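Local coordinates for putative exported protein (Bordetella pertussis Tohama I, PDB 2PFY) that binds pyroglutamic acid and probably delivers it, as an extracytoplasmic solute receptor, to a tripartite ATP-independent periplasmic transporter, at residues K28-G33 with R226-D231; F77-V82 with Q294-Y299; P83-S88 with E93-A98; I125-P130 with A135-T140. One frame throughout, in Å; residues are numbered along the deposited sequence.

Interaction 1 (K28-G33 with R226-D231); sequences KAATAG and RQAVLD
A Schellman motif ends helix 15-30, and just before its turn Ala-30 and Thr-31 lie against Ala-228 of the long helix 223-257. Ala-32, with positive phi, is the C-prime residue: Gly-33 N reaches back to Lys-28 O (2.7 Å) and Ala-32 N to Ala-29 O (3.1 Å). The touching is done by methyl groups alone. Thr-31 CG2 lies 3.7 Å from Ala-228 CB, and Ala-30 CB stands 4.3 Å from that same methyl, so one alanine meets both the last helical residue and the one after it. The first torsion of Thr-31 (chi1 65°) divides its branches: CG2 faces the opposing helix while OG1 turns back to its own chain, where Val-27 O and Leu-35 N both bond it and fix the rotation. Beside Ala-228, one turn of helix is bridged by Gln-227 NE2, which donates to Asp-231 OD1 at 2.6 Å; the acceptor lies close to the amide plane, yet the donor stands 44° out of the carboxylate plane. Small and superficial, the contact joins the C-terminal end of helix 15-30 to an early turn of helix 223-257, whose Val-229 and Leu-230 pack on Phe-218 of helix 215-220.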
loop_
_atom_site.group_PDB
_atom_site.type_symbol
_atom_site.label_atom_id
_atom_site.label_comp_id
_atom_site.label_asym_id
_atom_site.label_seq_id
_atom_site.Cartn_x
_atom_site.Cartn_y
_atom_site.Cartn_z
ATOM N N LYS A 28 20.763 -11.481 -5.788
ATOM C CA LYS A 28 22.080 -11.959 -5.392
ATOM C C LYS A 28 22.489 -13.192 -6.208
ATOM O O LYS A 28 23.657 -13.314 -6.630
ATOM C CB LYS A 28 22.097 -12.306 -3.898
ATOM C CG LYS A 28 23.488 -12.630 -3.380
ATOM C CD LYS A 28 23.486 -12.906 -1.896
ATOM C CE LYS A 28 24.812 -13.496 -1.449
ATOM N NZ LYS A 28 24.631 -14.151 -0.121
ATOM N N ALA A 29 21.536 -14.103 -6.406
ATOM C CA ALA A 29 21.790 -15.323 -7.172
ATOM C C ALA A 29 21.968 -15.009 -8.653
ATOM O O ALA A 29 22.880 -15.532 -9.313
ATOM C CB ALA A 29 20.666 -16.358 -6.931
ATOM N N ALA A 30 21.128 -14.139 -9.179
ATOM C CA ALA A 30 21.166 -13.790 -10.585
ATOM C C ALA A 30 22.427 -13.021 -10.984
ATOM O O ALA A 30 22.874 -13.129 -12.122
ATOM C CB ALA A 30 19.919 -13.000 -10.959
ATOM N N THR A 31 23.000 -12.250 -10.056
ATOM C CA THR A 31 24.273 -11.574 -10.279
ATOM C C THR A 31 25.498 -12.358 -9.757
ATOM O O THR A 31 26.608 -11.835 -9.717
ATOM C CB THR A 31 24.267 -10.174 -9.632
ATOM O OG1 THR A 31 24.177 -10.321 -8.206
ATOM C CG2 THR A 31 23.097 -9.366 -10.144
ATOM N N ALA A 32 25.291 -13.596 -9.331
ATOM C CA ALA A 32 26.378 -14.412 -8.826
ATOM C C ALA A 32 27.104 -13.720 -7.672
ATOM O O ALA A 32 28.327 -13.840 -7.515
ATOM C CB ALA A 32 27.377 -14.757 -9.976
ATOM N N GLY A 33 26.369 -12.985 -6.849
ATOM C CA GLY A 33 27.003 -12.328 -5.725
ATOM C C GLY A 33 27.498 -10.905 -5.940
ATOM O O GLY A 33 27.886 -10.249 -4.980
ATOM N N ARG A 226 22.283 -4.097 -13.597
ATOM C CA ARG A 226 21.073 -3.286 -13.727
ATOM C C ARG A 226 19.915 -4.111 -14.277
ATOM O O ARG A 226 18.821 -4.070 -13.722
ATOM C CB ARG A 226 21.304 -2.013 -14.543
ATOM C CG ARG A 226 22.416 -1.132 -13.959
ATOM C CD ARG A 226 22.432 0.271 -14.524
ATOM N NE ARG A 226 22.498 0.309 -15.993
ATOM C CZ ARG A 226 23.624 0.428 -16.697
ATOM N NH1 ARG A 226 24.798 0.494 -16.089
ATOM N NH2 ARG A 226 23.568 0.473 -18.015
ATOM N N GLN A 227 20.179 -4.888 -15.338
ATOM C CA GLN A 227 19.150 -5.685 -15.987
ATOM C C GLN A 227 18.703 -6.806 -15.068
ATOM O O GLN A 227 17.509 -7.053 -14.961
ATOM C CB GLN A 227 19.613 -6.228 -17.361
ATOM C CG GLN A 227 18.507 -6.911 -18.213
ATOM C CD GLN A 227 17.327 -5.982 -18.497
ATOM O OE1 GLN A 227 17.491 -4.961 -19.118
ATOM N NE2 GLN A 227 16.128 -6.347 -18.022
ATOM N N ALA A 228 19.637 -7.445 -14.372
ATOM C CA ALA A 228 19.256 -8.449 -13.402
ATOM C C ALA A 228 18.277 -7.876 -12.331
ATOM O O ALA A 228 17.276 -8.536 -11.960
ATOM C CB ALA A 228 20.494 -9.097 -12.758
ATOM N N VAL A 229 18.524 -6.650 -11.877
ATOM C CA VAL A 229 17.624 -6.025 -10.879
ATOM C C VAL A 229 16.222 -5.837 -11.450
ATOM O O VAL A 229 15.182 -6.157 -10.796
ATOM C CB VAL A 229 18.183 -4.671 -10.385
ATOM C CG1 VAL A 229 17.121 -3.885 -9.512
ATOM C CG2 VAL A 229 19.444 -4.891 -9.594
ATOM N N LEU A 230 16.175 -5.303 -12.665
ATOM C CA LEU A 230 14.887 -5.097 -13.307
ATOM C C LEU A 230 14.131 -6.409 -13.551
ATOM O O LEU A 230 12.922 -6.459 -13.335
ATOM C CB LEU A 230 15.010 -4.236 -14.567
ATOM C CG LEU A 230 15.475 -2.784 -14.318
ATOM C CD1 LEU A 230 15.466 -1.997 -15.613
ATOM C CD2 LEU A 230 14.586 -2.072 -13.307
ATOM N N ASP A 231 14.844 -7.470 -13.940
ATOM C CA ASP A 231 14.236 -8.770 -14.215
ATOM C C ASP A 231 13.760 -9.413 -12.910
ATOM O O ASP A 231 12.660 -10.004 -12.834
ATOM C CB ASP A 231 15.256 -9.696 -14.907
ATOM C CG ASP A 231 15.551 -9.283 -16.361
ATOM O OD1 ASP A 231 14.885 -8.362 -16.911
ATOM O OD2 ASP A 231 16.473 -9.885 -16.954
#

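Interaction 2 (F77-V82 with Q294-Y299); sequences FEIDSV and QLLDAY
Ile-79 projects from a short 3-10 turn and uses two branches to meet neighbouring leucines of the C-terminal helix 290-300. The Leu-295 side is the enclosed one. Here Ile-79 CG2 touches Leu-295 CD1 at 3.9 Å, both side chains are buried, and they lie alongside and run counter to one another. With Ile-79 CG1 anti to the backbone N (chi1 -166°), the longer branch runs on to Leu-296, where Ile-79 CD1 approaches Leu-296 CD1 to 3.9 Å. This half is no more distant but more open to solvent: Leu-296 is partly exposed, its CB does not face the turn although the end of its side chain swings nearer, and its chi1 of -111° is far from a staggered position. Gln-294 and Asp-297 beside it look to solvent. Ser-81 OG donates to OD1 of its neighbour Asp-80 (2.9 Å) from the anti side but 33° out of the carboxylate plane, and Glu-78 ties the segment to Lys-287 by a salt bridge. Trp-284 of helix 267-287, which both Ile-79 and Leu-296 touch, adds with Thr-99 and Leu-102 of helix 89-108 to a largely apolar cluster, the C-terminal helix packing against the body of a periplasmic solute-binding fold.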
loop_
_atom_site.group_PDB
_atom_site.type_symbol
_atom_site.label_atom_id
_atom_site.label_comp_id
_atom_site.label_asym_id
_atom_site.label_seq_id
_atom_site.Cartn_x
_atom_site.Cartn_y
_atom_site.Cartn_z
ATOM N N PHE A 77 -0.024 9.413 -7.515
ATOM C CA PHE A 77 0.469 8.335 -6.615
ATOM C C PHE A 77 -0.625 7.815 -5.648
ATOM O O PHE A 77 -0.416 6.837 -4.905
ATOM C CB PHE A 77 1.727 8.793 -5.854
ATOM C CG PHE A 77 2.986 8.848 -6.719
ATOM C CD1 PHE A 77 3.880 7.797 -6.724
ATOM C CD2 PHE A 77 3.261 9.960 -7.535
ATOM C CE1 PHE A 77 5.041 7.822 -7.518
ATOM C CE2 PHE A 77 4.418 9.991 -8.343
ATOM C CZ PHE A 77 5.310 8.925 -8.324
ATOM N N GLU A 78 -1.796 8.451 -5.659
ATOM C CA GLU A 78 -2.901 7.978 -4.799
ATOM C C GLU A 78 -4.192 7.602 -5.534
ATOM O O GLU A 78 -5.256 7.447 -4.902
ATOM C CB GLU A 78 -3.188 8.983 -3.669
ATOM C CG GLU A 78 -3.758 10.301 -4.187
ATOM C CD GLU A 78 -3.970 11.345 -3.111
ATOM O OE1 GLU A 78 -3.249 11.352 -2.082
ATOM O OE2 GLU A 78 -4.864 12.188 -3.322
ATOM N N ILE A 79 -4.126 7.435 -6.850
ATOM C CA ILE A 79 -5.307 6.965 -7.573
ATOM C C ILE A 79 -5.754 5.563 -7.114
ATOM O O ILE A 79 -6.924 5.217 -7.233
ATOM C CB ILE A 79 -5.151 7.050 -9.157
ATOM C CG1 ILE A 79 -6.488 6.890 -9.884
ATOM C CG2 ILE A 79 -4.179 6.009 -9.708
ATOM C CD1 ILE A 79 -7.555 7.924 -9.549
ATOM N N ASP A 80 -4.824 4.778 -6.580
ATOM C CA ASP A 80 -5.114 3.435 -6.090
ATOM C C ASP A 80 -5.898 3.430 -4.773
ATOM O O ASP A 80 -6.282 2.352 -4.264
ATOM C CB ASP A 80 -3.805 2.603 -5.968
ATOM C CG ASP A 80 -2.888 3.086 -4.836
ATOM O OD1 ASP A 80 -3.268 4.003 -4.080
ATOM O OD2 ASP A 80 -1.766 2.557 -4.703
ATOM N N SER A 81 -6.143 4.619 -4.221
ATOM C CA SER A 81 -6.855 4.747 -2.954
ATOM C C SER A 81 -8.233 5.426 -3.067
ATOM O O SER A 81 -8.852 5.730 -2.050
ATOM C CB SER A 81 -5.984 5.452 -1.907
ATOM O OG SER A 81 -4.773 4.727 -1.687
ATOM N N VAL A 82 -8.696 5.683 -4.290
ATOM C CA VAL A 82 -10.045 6.235 -4.494
ATOM C C VAL A 82 -11.097 5.136 -4.265
ATOM O O VAL A 82 -11.081 4.134 -4.977
ATOM C CB VAL A 82 -10.236 6.816 -5.920
ATOM C CG1 VAL A 82 -11.739 7.214 -6.146
ATOM C CG2 VAL A 82 -9.267 7.990 -6.191
ATOM N N GLN A 294 -5.451 11.379 -18.756
ATOM C CA GLN A 294 -4.961 10.300 -19.625
ATOM C C GLN A 294 -4.813 8.958 -18.897
ATOM O O GLN A 294 -4.910 7.898 -19.520
ATOM C CB GLN A 294 -3.719 10.660 -20.484
ATOM C CG GLN A 294 -2.582 11.458 -19.842
ATOM C CD GLN A 294 -1.483 11.864 -20.860
ATOM O OE1 GLN A 294 -0.777 11.007 -21.414
ATOM N NE2 GLN A 294 -1.338 13.175 -21.092
ATOM N N LEU A 295 -4.591 9.016 -17.583
ATOM C CA LEU A 295 -4.543 7.803 -16.747
ATOM C C LEU A 295 -5.951 7.188 -16.654
ATOM O O LEU A 295 -6.153 6.017 -16.977
ATOM C CB LEU A 295 -3.953 8.122 -15.361
ATOM C CG LEU A 295 -3.616 7.024 -14.334
ATOM C CD1 LEU A 295 -2.964 7.630 -13.098
ATOM C CD2 LEU A 295 -4.847 6.222 -13.934
ATOM N N LEU A 296 -6.914 7.998 -16.227
ATOM C CA LEU A 296 -8.309 7.573 -16.134
ATOM C C LEU A 296 -8.885 7.073 -17.467
ATOM O O LEU A 296 -9.540 6.027 -17.502
ATOM C CB LEU A 296 -9.160 8.695 -15.550
ATOM C CG LEU A 296 -9.782 8.603 -14.152
ATOM C CD1 LEU A 296 -8.975 7.753 -13.140
ATOM C CD2 LEU A 296 -10.088 9.996 -13.607
ATOM N N ASP A 297 -8.619 7.796 -18.560
ATOM C CA ASP A 297 -8.966 7.318 -19.912
ATOM C C ASP A 297 -8.365 5.952 -20.220
ATOM O O ASP A 297 -9.077 5.047 -20.678
ATOM C CB ASP A 297 -8.530 8.326 -21.001
ATOM C CG ASP A 297 -9.267 9.658 -20.905
ATOM O OD1 ASP A 297 -10.397 9.682 -20.361
ATOM O OD2 ASP A 297 -8.700 10.685 -21.375
ATOM N N ALA A 298 -7.063 5.802 -19.969
ATOM C CA ALA A 298 -6.378 4.524 -20.160
ATOM C C ALA A 298 -7.010 3.389 -19.336
ATOM O O ALA A 298 -7.199 2.278 -19.850
ATOM C CB ALA A 298 -4.887 4.651 -19.846
ATOM N N TYR A 299 -7.327 3.676 -18.069
ATOM C CA TYR A 299 -7.986 2.702 -17.190
ATOM C C TYR A 299 -9.366 2.321 -17.713
ATOM O O TYR A 299 -9.669 1.134 -17.891
ATOM C CB TYR A 299 -8.123 3.254 -15.762
ATOM C CG TYR A 299 -8.999 2.418 -14.835
ATOM C CD1 TYR A 299 -8.763 1.050 -14.652
ATOM C CD2 TYR A 299 -10.057 3.002 -14.138
ATOM C CE1 TYR A 299 -9.568 0.279 -13.786
ATOM C CE2 TYR A 299 -10.870 2.241 -13.268
ATOM C CZ TYR A 299 -10.615 0.892 -13.099
ATOM O OH TYR A 299 -11.415 0.158 -12.257
#

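Interaction 3 (P83-S88 with E93-A98); sequences PFLASS and EKLWKA
The side chains of Leu-85 and Leu-95 are set roughly perpendicular, the first coming from an irregular loop and the second from helix 89-108, and they meet through one methyl each, CD2 to CD2 at 4.2 Å. The closer approach belongs to Ala-86, whose CB points at the helix and lies 3.8 Å from the same Leu-95 CD2. One methyl is thus set against two consecutive loop residues, while the other branch of Leu-95 takes no part in the meeting. Both leucines have CG anti to the backbone N (chi1 175° for Leu-85, -179° for Leu-95). In Leu-95 this extends a side chain that already leaves the backbone toward the loop; in Leu-85 it brings the far end nearer the helix than the direction of its CB would suggest. All three residues are buried, and the same apolar patch is shared with Ile-79 and with Leu-295 and Tyr-299 of helix 290-300. The helix itself is tied to helix 223-257 by a salt bridge from Glu-93 to Arg-245 and by a hydrogen bond from Trp-96 NE1 to Glu-237. Between the two segments the chain passes through Ser-88 at the N-cap position, where OG caps a backbone N of the first turn and also bonds Glu-91. The whole is an N-capped helix start whose preceding loop folds back over the second turn.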
loop_
_atom_site.group_PDB
_atom_site.type_symbol
_atom_site.label_atom_id
_atom_site.label_comp_id
_atom_site.label_asym_id
_atom_site.label_seq_id
_atom_site.Cartn_x
_atom_site.Cartn_y
_atom_site.Cartn_z
ATOM N N PRO A 83 -11.975 5.296 -3.255
ATOM C CA PRO A 83 -12.929 4.220 -2.962
ATOM C C PRO A 83 -13.787 3.803 -4.143
ATOM O O PRO A 83 -14.314 4.654 -4.888
ATOM C CB PRO A 83 -13.756 4.769 -1.790
ATOM C CG PRO A 83 -12.806 5.760 -1.095
ATOM C CD PRO A 83 -12.071 6.403 -2.278
ATOM N N PHE A 84 -13.853 2.494 -4.347
ATOM C CA PHE A 84 -14.704 1.855 -5.341
ATOM C C PHE A 84 -14.412 2.157 -6.823
ATOM O O PHE A 84 -15.156 1.722 -7.718
ATOM C CB PHE A 84 -16.174 2.018 -4.948
ATOM C CG PHE A 84 -16.464 1.412 -3.634
ATOM C CD1 PHE A 84 -16.497 0.038 -3.497
ATOM C CD2 PHE A 84 -16.568 2.202 -2.500
ATOM C CE1 PHE A 84 -16.713 -0.551 -2.255
ATOM C CE2 PHE A 84 -16.785 1.622 -1.243
ATOM C CZ PHE A 84 -16.869 0.250 -1.123
ATOM N N LEU A 85 -13.322 2.871 -7.090
ATOM C CA LEU A 85 -12.870 3.036 -8.464
ATOM C C LEU A 85 -12.353 1.721 -9.058
ATOM O O LEU A 85 -12.612 1.386 -10.223
ATOM C CB LEU A 85 -11.800 4.133 -8.525
ATOM C CG LEU A 85 -11.118 4.381 -9.886
ATOM C CD1 LEU A 85 -12.057 4.991 -10.929
ATOM C CD2 LEU A 85 -9.911 5.258 -9.716
ATOM N N ALA A 86 -11.607 0.957 -8.260
ATOM C CA ALA A 86 -11.034 -0.302 -8.736
ATOM C C ALA A 86 -10.936 -1.289 -7.562
ATOM O O ALA A 86 -9.874 -1.457 -6.963
ATOM C CB ALA A 86 -9.666 -0.060 -9.350
ATOM N N SER A 87 -12.054 -1.919 -7.227
ATOM C CA SER A 87 -12.158 -2.616 -5.949
ATOM C C SER A 87 -11.950 -4.112 -6.045
ATOM O O SER A 87 -11.824 -4.790 -5.024
ATOM C CB SER A 87 -13.491 -2.284 -5.290
ATOM O OG SER A 87 -13.383 -1.049 -4.583
ATOM N N SER A 88 -11.940 -4.626 -7.275
ATOM C CA SER A 88 -11.550 -6.016 -7.532
ATOM C C SER A 88 -10.079 -6.065 -7.966
ATOM O O SER A 88 -9.539 -5.069 -8.435
ATOM C CB SER A 88 -12.447 -6.634 -8.603
ATOM O OG SER A 88 -12.193 -6.031 -9.847
ATOM N N GLU A 93 -5.539 -4.223 -11.278
ATOM C CA GLU A 93 -4.470 -4.597 -12.186
ATOM C C GLU A 93 -4.464 -3.734 -13.458
ATOM O O GLU A 93 -3.410 -3.324 -13.917
ATOM C CB GLU A 93 -4.530 -6.077 -12.529
ATOM C CG GLU A 93 -3.257 -6.548 -13.238
ATOM C CD GLU A 93 -3.284 -7.985 -13.698
ATOM O OE1 GLU A 93 -4.164 -8.769 -13.271
ATOM O OE2 GLU A 93 -2.390 -8.332 -14.502
ATOM N N LYS A 94 -5.651 -3.453 -13.982
ATOM C CA LYS A 94 -5.834 -2.606 -15.142
ATOM C C LYS A 94 -5.477 -1.183 -14.764
ATOM O O LYS A 94 -4.747 -0.509 -15.493
ATOM C CB LYS A 94 -7.281 -2.689 -15.634
ATOM C CG LYS A 94 -7.573 -1.905 -16.940
ATOM C CD LYS A 94 -8.943 -2.319 -17.523
ATOM C CE LYS A 94 -9.219 -1.619 -18.874
ATOM N NZ LYS A 94 -7.949 -1.151 -19.554
ATOM N N LEU A 95 -5.949 -0.739 -13.600
ATOM C CA LEU A 95 -5.576 0.576 -13.095
ATOM C C LEU A 95 -4.045 0.705 -12.943
ATOM O O LEU A 95 -3.464 1.737 -13.301
ATOM C CB LEU A 95 -6.320 0.896 -11.782
ATOM C CG LEU A 95 -6.069 2.270 -11.118
ATOM C CD1 LEU A 95 -6.403 3.474 -12.080
ATOM C CD2 LEU A 95 -6.806 2.434 -9.795
ATOM N N TRP A 96 -3.400 -0.343 -12.421
ATOM C CA TRP A 96 -1.954 -0.344 -12.190
ATOM C C TRP A 96 -1.184 -0.231 -13.517
ATOM O O TRP A 96 -0.231 0.535 -13.646
ATOM C CB TRP A 96 -1.517 -1.577 -11.376
ATOM C CG TRP A 96 0.000 -1.722 -11.277
ATOM C CD1 TRP A 96 0.770 -2.693 -11.859
ATOM C CD2 TRP A 96 0.916 -0.845 -10.602
ATOM N NE1 TRP A 96 2.093 -2.496 -11.570
ATOM C CE2 TRP A 96 2.220 -1.371 -10.804
ATOM C CE3 TRP A 96 0.761 0.318 -9.814
ATOM C CZ2 TRP A 96 3.369 -0.766 -10.277
ATOM C CZ3 TRP A 96 1.901 0.921 -9.285
ATOM C CH2 TRP A 96 3.196 0.365 -9.516
ATOM N N LYS A 97 -1.621 -1.004 -14.498
ATOM C CA LYS A 97 -1.023 -0.986 -15.835
ATOM C C LYS A 97 -1.069 0.445 -16.451
ATOM O O LYS A 97 -0.097 0.886 -17.063
ATOM C CB LYS A 97 -1.743 -2.012 -16.706
ATOM C CG LYS A 97 -0.845 -3.136 -17.249
ATOM C CD LYS A 97 -1.514 -3.799 -18.500
ATOM C CE LYS A 97 -0.732 -3.505 -19.807
ATOM N NZ LYS A 97 -1.633 -3.075 -20.925
ATOM N N ALA A 98 -2.169 1.172 -16.237
ATOM C CA ALA A 98 -2.312 2.596 -16.625
ATOM C C ALA A 98 -1.532 3.579 -15.740
ATOM O O ALA A 98 -1.147 4.669 -16.196
ATOM C CB ALA A 98 -3.804 3.007 -16.606
#

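Interaction 4 (I125-P130 with A135-T140); sequences IYTKKP and ADLKGT
Where strand 124-127 runs out, Thr-127 comes up against Leu-137, the first residue of a type II beta turn that leads into strand 141-144. The touch is light: Thr-127 CG2 stands 4.4 Å from Leu-137 CD2, and the leucine's CB is not aimed at the strand, though the end of the side chain comes nearer. At a chi1 of 66°, the threonine keeps CG2 toward Leu-137 and leaves OG1 to donate to Lys-129 O two residues on (2.6 Å). That short bond arrives 31° off the carbonyl plane and pins the chain as it leaves the sheet. The strand is an inner member of the four-stranded mixed sheet, between strands 180-182 and 198-201. On it, Tyr-126 makes an edge-to-face stack with Tyr-199 and a hydrogen bond from OH to the O of Ser-183, a residue of the pyroglutamate pocket. In the turn, Thr-140 N bonds Leu-137 O at 3.0 Å, and Gly-139 takes the positive-phi position that suits glycine. On the solvent side two acceptors, Pro-130 O and Asp-136 OD2, come within 4.3 Å without a bond between them; the carboxylate oxygen is instead held by the backbone N of Ala-132 and, weakly, that of Ala-133, while Leu-137 on the inner side packs against Met-156.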
loop_
_atom_site.group_PDB
_atom_site.type_symbol
_atom_site.label_atom_id
_atom_site.label_comp_id
_atom_site.label_asym_id
_atom_site.label_seq_id
_atom_site.Cartn_x
_atom_site.Cartn_y
_atom_site.Cartn_z
ATOM N N ILE A 125 -12.957 -2.645 6.907
ATOM C CA ILE A 125 -13.125 -1.762 8.066
ATOM C C ILE A 125 -13.112 -2.601 9.328
ATOM O O ILE A 125 -13.777 -3.621 9.379
ATOM C CB ILE A 125 -14.461 -0.955 7.957
ATOM C CG1 ILE A 125 -14.360 -0.008 6.758
ATOM C CG2 ILE A 125 -14.744 -0.142 9.283
ATOM C CD1 ILE A 125 -15.679 0.593 6.231
ATOM N N TYR A 126 -12.314 -2.190 10.321
ATOM C CA TYR A 126 -12.239 -2.895 11.598
ATOM C C TYR A 126 -12.796 -2.000 12.683
ATOM O O TYR A 126 -12.432 -0.830 12.770
ATOM C CB TYR A 126 -10.790 -3.213 12.003
ATOM C CG TYR A 126 -10.024 -4.174 11.102
ATOM C CD1 TYR A 126 -9.711 -5.461 11.544
ATOM C CD2 TYR A 126 -9.570 -3.778 9.840
ATOM C CE1 TYR A 126 -8.944 -6.346 10.762
ATOM C CE2 TYR A 126 -8.826 -4.667 9.018
ATOM C CZ TYR A 126 -8.514 -5.943 9.495
ATOM O OH TYR A 126 -7.783 -6.809 8.701
ATOM N N THR A 127 -13.638 -2.551 13.538
ATOM C CA THR A 127 -14.300 -1.726 14.557
ATOM C C THR A 127 -14.418 -2.500 15.864
ATOM O O THR A 127 -14.215 -3.731 15.893
ATOM C CB THR A 127 -15.744 -1.294 14.108
ATOM O OG1 THR A 127 -16.584 -2.448 14.028
ATOM C CG2 THR A 127 -15.719 -0.629 12.748
ATOM N N LYS A 128 -14.748 -1.778 16.938
ATOM C CA LYS A 128 -14.940 -2.395 18.246
ATOM C C LYS A 128 -16.407 -2.654 18.545
ATOM O O LYS A 128 -16.698 -3.374 19.497
ATOM C CB LYS A 128 -14.324 -1.557 19.362
ATOM C CG LYS A 128 -12.834 -1.366 19.210
ATOM C CD LYS A 128 -12.376 -0.167 19.979
ATOM C CE LYS A 128 -11.709 -0.576 21.238
ATOM N NZ LYS A 128 -11.207 0.665 21.884
ATOM N N LYS A 129 -17.294 -2.083 17.715
ATOM C CA LYS A 129 -18.756 -2.209 17.860
ATOM C C LYS A 129 -19.351 -2.442 16.491
ATOM O O LYS A 129 -18.740 -2.081 15.507
ATOM C CB LYS A 129 -19.370 -0.911 18.435
ATOM C CG LYS A 129 -19.115 -0.710 19.912
ATOM C CD LYS A 129 -20.336 -0.067 20.627
ATOM C CE LYS A 129 -21.457 -1.111 20.876
ATOM N NZ LYS A 129 -22.521 -0.585 21.758
ATOM N N PRO A 130 -20.560 -3.015 16.417
ATOM C CA PRO A 130 -21.178 -3.142 15.106
ATOM C C PRO A 130 -21.337 -1.795 14.380
ATOM O O PRO A 130 -21.622 -0.773 15.005
ATOM C CB PRO A 130 -22.560 -3.735 15.420
ATOM C CG PRO A 130 -22.395 -4.475 16.699
ATOM C CD PRO A 130 -21.414 -3.583 17.486
ATOM N N ALA A 135 -23.027 6.970 10.108
ATOM C CA ALA A 135 -23.447 7.534 11.389
ATOM C C ALA A 135 -22.797 6.844 12.589
ATOM O O ALA A 135 -22.518 7.481 13.605
ATOM C CB ALA A 135 -25.011 7.510 11.526
ATOM N N ASP A 136 -22.569 5.536 12.466
ATOM C CA ASP A 136 -21.951 4.742 13.527
ATOM C C ASP A 136 -20.495 5.186 13.795
ATOM O O ASP A 136 -19.967 5.020 14.915
ATOM C CB ASP A 136 -22.076 3.229 13.194
ATOM C CG ASP A 136 -23.506 2.740 13.294
ATOM O OD1 ASP A 136 -24.232 3.267 14.181
ATOM O OD2 ASP A 136 -23.917 1.851 12.506
ATOM N N LEU A 137 -19.899 5.822 12.791
ATOM C CA LEU A 137 -18.515 6.257 12.857
ATOM C C LEU A 137 -18.350 7.772 13.085
ATOM O O LEU A 137 -17.238 8.296 13.106
ATOM C CB LEU A 137 -17.752 5.760 11.608
ATOM C CG LEU A 137 -17.587 4.234 11.544
ATOM C CD1 LEU A 137 -17.219 3.789 10.112
ATOM C CD2 LEU A 137 -16.548 3.735 12.569
ATOM N N LYS A 138 -19.467 8.469 13.303
ATOM C CA LYS A 138 -19.432 9.917 13.477
ATOM C C LYS A 138 -18.651 10.254 14.736
ATOM O O LYS A 138 -18.974 9.757 15.823
ATOM C CB LYS A 138 -20.865 10.504 13.554
ATOM C CG LYS A 138 -20.870 11.999 13.781
ATOM C CD LYS A 138 -20.532 12.762 12.528
ATOM C CE LYS A 138 -20.480 14.228 12.859
ATOM N NZ LYS A 138 -19.846 14.966 11.783
ATOM N N GLY A 139 -17.606 11.073 14.584
ATOM C CA GLY A 139 -16.755 11.451 15.703
ATOM C C GLY A 139 -15.808 10.365 16.214
ATOM O O GLY A 139 -15.064 10.592 17.172
ATOM N N THR A 140 -15.844 9.187 15.592
ATOM C CA THR A 140 -14.926 8.097 15.922
ATOM C C THR A 140 -13.485 8.472 15.539
ATOM O O THR A 140 -13.253 9.023 14.462
ATOM C CB THR A 140 -15.389 6.763 15.245
ATOM O OG1 THR A 140 -16.621 6.337 15.856
ATOM C CG2 THR A 140 -14.376 5.646 15.432
#

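How the interactions relate
Interactions 2 and 3 form one cluster, their centres 7 Å apart: the 77-82 turn runs into the 83-88 loop, and Tyr-299 of helix 290-300 sends its OH to the backbone O of Leu-85 (2.7 Å, a probable hydrogen bond). Interactions 1 and 4 lie on opposite sides of the chain's centre, about 47 Å apart between centres. Along the sequence, interaction 3 closes before interaction 4 opens; both fall within the spans bridged by interactions 1 and 2, which interleave. Interactions 1 and 2 join parts about 200 residues apart, as expected where the chain of a two-lobed periplasmic binding fold recrosses its lobes; 3 and 4 are local. Helix 223-257 links interaction 1 to the helix of interaction 3.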